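Local coordinates for protein probable O-methyltransferase (Mycobacterium tuberculosis, PDB 6JCL) that transfers a methyl group from S-adenosyl-L-methionine to catechol-like compounds in a reaction that depends on a divalent metal cation, at residues A[65-70]-A[136-141]. Numbering follows the deposited sequence.
With SR (strontium ion), chain J; SAH (S-adenosyl-L-homocysteine), chain I.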
loop_
_atom_site.group_PDB
_atom_site.type_symbol
_atom_site.label_atom_id
_atom_site.label_comp_id
_atom_site.label_asym_id
_atom_site.label_seq_id
_atom_site.Cartn_x
_atom_site.Cartn_y
_atom_site.Cartn_z
ATOM N N LEU A 65 0.822 -8.275 -14.852
ATOM C CA LEU A 65 2.159 -8.546 -15.365
ATOM C C LEU A 65 3.136 -8.526 -14.196
ATOM O O LEU A 65 3.140 -7.580 -13.405
ATOM C CB LEU A 65 2.571 -7.518 -16.421
ATOM C CG LEU A 65 4.037 -7.558 -16.880
ATOM C CD1 LEU A 65 4.356 -8.893 -17.585
ATOM C CD2 LEU A 65 4.307 -6.389 -17.821
ATOM N N GLU A 66 3.926 -9.579 -14.061
ATOM C CA GLU A 66 4.986 -9.626 -13.061
ATOM C C GLU A 66 6.323 -9.877 -13.747
ATOM O O GLU A 66 6.427 -10.706 -14.662
ATOM C CB GLU A 66 4.723 -10.698 -12.019
ATOM C CG GLU A 66 5.920 -10.931 -11.083
ATOM C CD GLU A 66 5.591 -12.006 -10.070
ATOM O OE1 GLU A 66 5.507 -13.182 -10.489
ATOM O OE2 GLU A 66 5.376 -11.672 -8.878
ATOM N N ILE A 67 7.338 -9.132 -13.331
ATOM C CA ILE A 67 8.680 -9.293 -13.875
ATOM C C ILE A 67 9.569 -9.760 -12.724
ATOM O O ILE A 67 9.835 -8.996 -11.786
ATOM C CB ILE A 67 9.192 -7.994 -14.513
ATOM C CG1 ILE A 67 8.095 -7.410 -15.425
ATOM C CG2 ILE A 67 10.438 -8.264 -15.341
ATOM C CD1 ILE A 67 8.500 -6.123 -16.157
ATOM N N GLY A 68 10.001 -11.022 -12.778
ATOM C CA GLY A 68 10.814 -11.632 -11.733
ATOM C C GLY A 68 10.018 -12.626 -10.903
ATOM O O GLY A 68 9.438 -12.253 -9.883
ATOM N N THR A 69 9.995 -13.892 -11.319
ATOM C CA THR A 69 9.112 -14.893 -10.719
ATOM C C THR A 69 9.723 -15.581 -9.509
ATOM O O THR A 69 9.018 -15.854 -8.526
ATOM C CB THR A 69 8.751 -15.955 -11.769
ATOM O OG1 THR A 69 8.312 -15.312 -12.974
ATOM C CG2 THR A 69 7.623 -16.880 -11.271
ATOM N N LEU A 70 11.020 -15.891 -9.584
ATOM C CA LEU A 70 11.694 -16.783 -8.635
ATOM C C LEU A 70 10.897 -18.082 -8.524
ATOM O O LEU A 70 10.695 -18.755 -9.534
ATOM C CB LEU A 70 11.882 -16.101 -7.272
ATOM C CG LEU A 70 12.828 -16.762 -6.258
ATOM C CD1 LEU A 70 14.237 -17.011 -6.834
ATOM C CD2 LEU A 70 12.899 -15.969 -4.942
ATOM N N VAL A 136 1.138 -4.037 -12.635
ATOM C CA VAL A 136 2.462 -4.522 -13.001
ATOM C C VAL A 136 3.309 -4.528 -11.746
ATOM O O VAL A 136 3.406 -3.502 -11.062
ATOM C CB VAL A 136 3.130 -3.651 -14.082
ATOM C CG1 VAL A 136 4.449 -4.307 -14.583
ATOM C CG2 VAL A 136 2.170 -3.400 -15.224
ATOM N N PHE A 137 3.903 -5.679 -11.432
ATOM C CA PHE A 137 4.813 -5.809 -10.290
ATOM C C PHE A 137 6.213 -6.029 -10.831
ATOM O O PHE A 137 6.458 -7.020 -11.524
ATOM C CB PHE A 137 4.397 -6.972 -9.389
ATOM C CG PHE A 137 5.301 -7.184 -8.200
ATOM C CD1 PHE A 137 5.697 -6.117 -7.400
ATOM C CD2 PHE A 137 5.760 -8.456 -7.890
ATOM C CE1 PHE A 137 6.556 -6.327 -6.279
ATOM C CE2 PHE A 137 6.605 -8.677 -6.789
ATOM C CZ PHE A 137 7.009 -7.602 -5.982
ATOM N N ILE A 138 7.138 -5.116 -10.517
ATOM C CA ILE A 138 8.471 -5.135 -11.108
ATOM C C ILE A 138 9.454 -5.565 -10.026
ATOM O O ILE A 138 9.683 -4.837 -9.048
ATOM C CB ILE A 138 8.841 -3.772 -11.712
ATOM C CG1 ILE A 138 7.814 -3.394 -12.797
ATOM C CG2 ILE A 138 10.271 -3.806 -12.291
ATOM C CD1 ILE A 138 8.125 -2.096 -13.545
ATOM N N ASP A 139 10.046 -6.744 -10.195
ATOM C CA ASP A 139 10.878 -7.320 -9.142
ATOM C C ASP A 139 11.927 -8.262 -9.739
ATOM O O ASP A 139 12.095 -9.400 -9.292
ATOM C CB ASP A 139 10.014 -8.047 -8.107
ATOM C CG ASP A 139 10.803 -8.400 -6.840
ATOM O OD1 ASP A 139 11.805 -7.685 -6.566
ATOM O OD2 ASP A 139 10.438 -9.384 -6.140
ATOM N N ALA A 140 12.670 -7.789 -10.741
ATOM C CA ALA A 140 13.642 -8.650 -11.417
ATOM C C ALA A 140 15.062 -8.102 -11.258
ATOM O O ALA A 140 15.469 -7.808 -10.126
ATOM C CB ALA A 140 13.244 -8.842 -12.888
ATOM N N ASP A 141 15.824 -7.956 -12.354
ATOM C CA ASP A 141 17.174 -7.377 -12.284
ATOM C C ASP A 141 17.069 -5.860 -12.145
ATOM O O ASP A 141 16.420 -5.199 -12.967
ATOM C CB ASP A 141 18.017 -7.761 -13.501
ATOM C CG ASP A 141 17.313 -7.505 -14.826
ATOM O OD1 ASP A 141 16.089 -7.732 -14.917
ATOM O OD2 ASP A 141 17.998 -7.098 -15.782
HETATM SR SR SR J . 12.069 -8.547 -4.259
HETATM N N SAH I . 9.047 -11.766 -7.110
HETATM C CA SAH I . 9.619 -12.933 -6.420
HETATM C CB SAH I . 11.123 -12.746 -6.254
HETATM C CG SAH I . 11.865 -12.413 -7.546
HETATM S SD SAH I . 13.650 -12.567 -7.278
HETATM C C SAH I . 8.958 -13.149 -5.065
HETATM O O SAH I . 8.536 -14.256 -4.709
HETATM O OXT SAH I . 8.813 -12.185 -4.325
HETATM C "C5'" SAH I . 14.172 -11.904 -8.879
HETATM C "C4'" SAH I . 13.959 -12.873 -10.046
HETATM O "O4'" SAH I . 14.213 -12.163 -11.242
HETATM C "C3'" SAH I . 14.914 -14.074 -10.072
HETATM O "O3'" SAH I . 14.139 -15.268 -10.179
HETATM C "C2'" SAH I . 15.764 -13.877 -11.316
HETATM O "O2'" SAH I . 16.200 -15.085 -11.929
HETATM C "C1'" SAH I . 14.834 -13.017 -12.178
HETATM N N9 SAH I . 15.499 -12.234 -13.230
HETATM C C8 SAH I . 16.721 -11.597 -13.144
HETATM N N7 SAH I . 16.947 -10.992 -14.331
HETATM C C5 SAH I . 15.889 -11.228 -15.149
HETATM C C6 SAH I . 15.631 -10.851 -16.467
HETATM N N6 SAH I . 16.500 -10.116 -17.169
HETATM N N1 SAH I . 14.444 -11.247 -17.036
HETATM C C2 SAH I . 13.542 -12.031 -16.332
HETATM N N3 SAH I . 13.805 -12.416 -15.034
HETATM C C4 SAH I . 14.975 -12.008 -14.464
HETATM O O HOH W 1 10.871 -10.530 -3.205
#
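Two parallel strands, 65-67 and 136-138, are laced together by three backbone hydrogen bonds: F137 N to L65 O, I67 N to F137 O (2.9 Å) and D139 N to I67 O. The last is the most bent, 143° at the hydrogen, where the second strand gives way to its loop. Packing is close along this ladder. On one face L65 CD2 lies 3.9 Å from V136 CG1, and I67 CG2, anti to the backbone N, meets A140 CB at 3.8 Å. On the other, E66 runs alongside F137, its OE2 3.4 Å from CD2 at the ring edge, with carboxylate and ring planes 50° apart; S74 OG bonds OE2, and T75 and T90 bond OE1, which together should fix its rotation.

Past I67 the chains hold each other more loosely. G68 gives no backbone hydrogen bond to 136-141; its CA makes a CA-H...O contact to D139 O and rests on A140 CB. S-adenosyl-L-homocysteine takes over as the bridge, its amino N donating to G68 O (2.8 Å) and to D139 OD2 (2.9 Å). With CG anti to its backbone N (chi1 -168°), D139 turns its carboxylate to the ligand, and both oxygens chelate strontium, OD1 at 2.5 Å, in a site completed by water, D165 and N166. One carboxylate thus ties the bound product to the metal, at the strands' carboxyl ends, where class I methyltransferases bind SAM and cation-dependent O-methyltransferases also hold their metal. Partly exposed D141 has its carboxylate beside the adenine.

Strands 87-92 and 160-165 flank the pair in the Rossmann-like sheet; helix 73-82 packs over E66 and F137, and helix 145-155 over I67, V136 and I138.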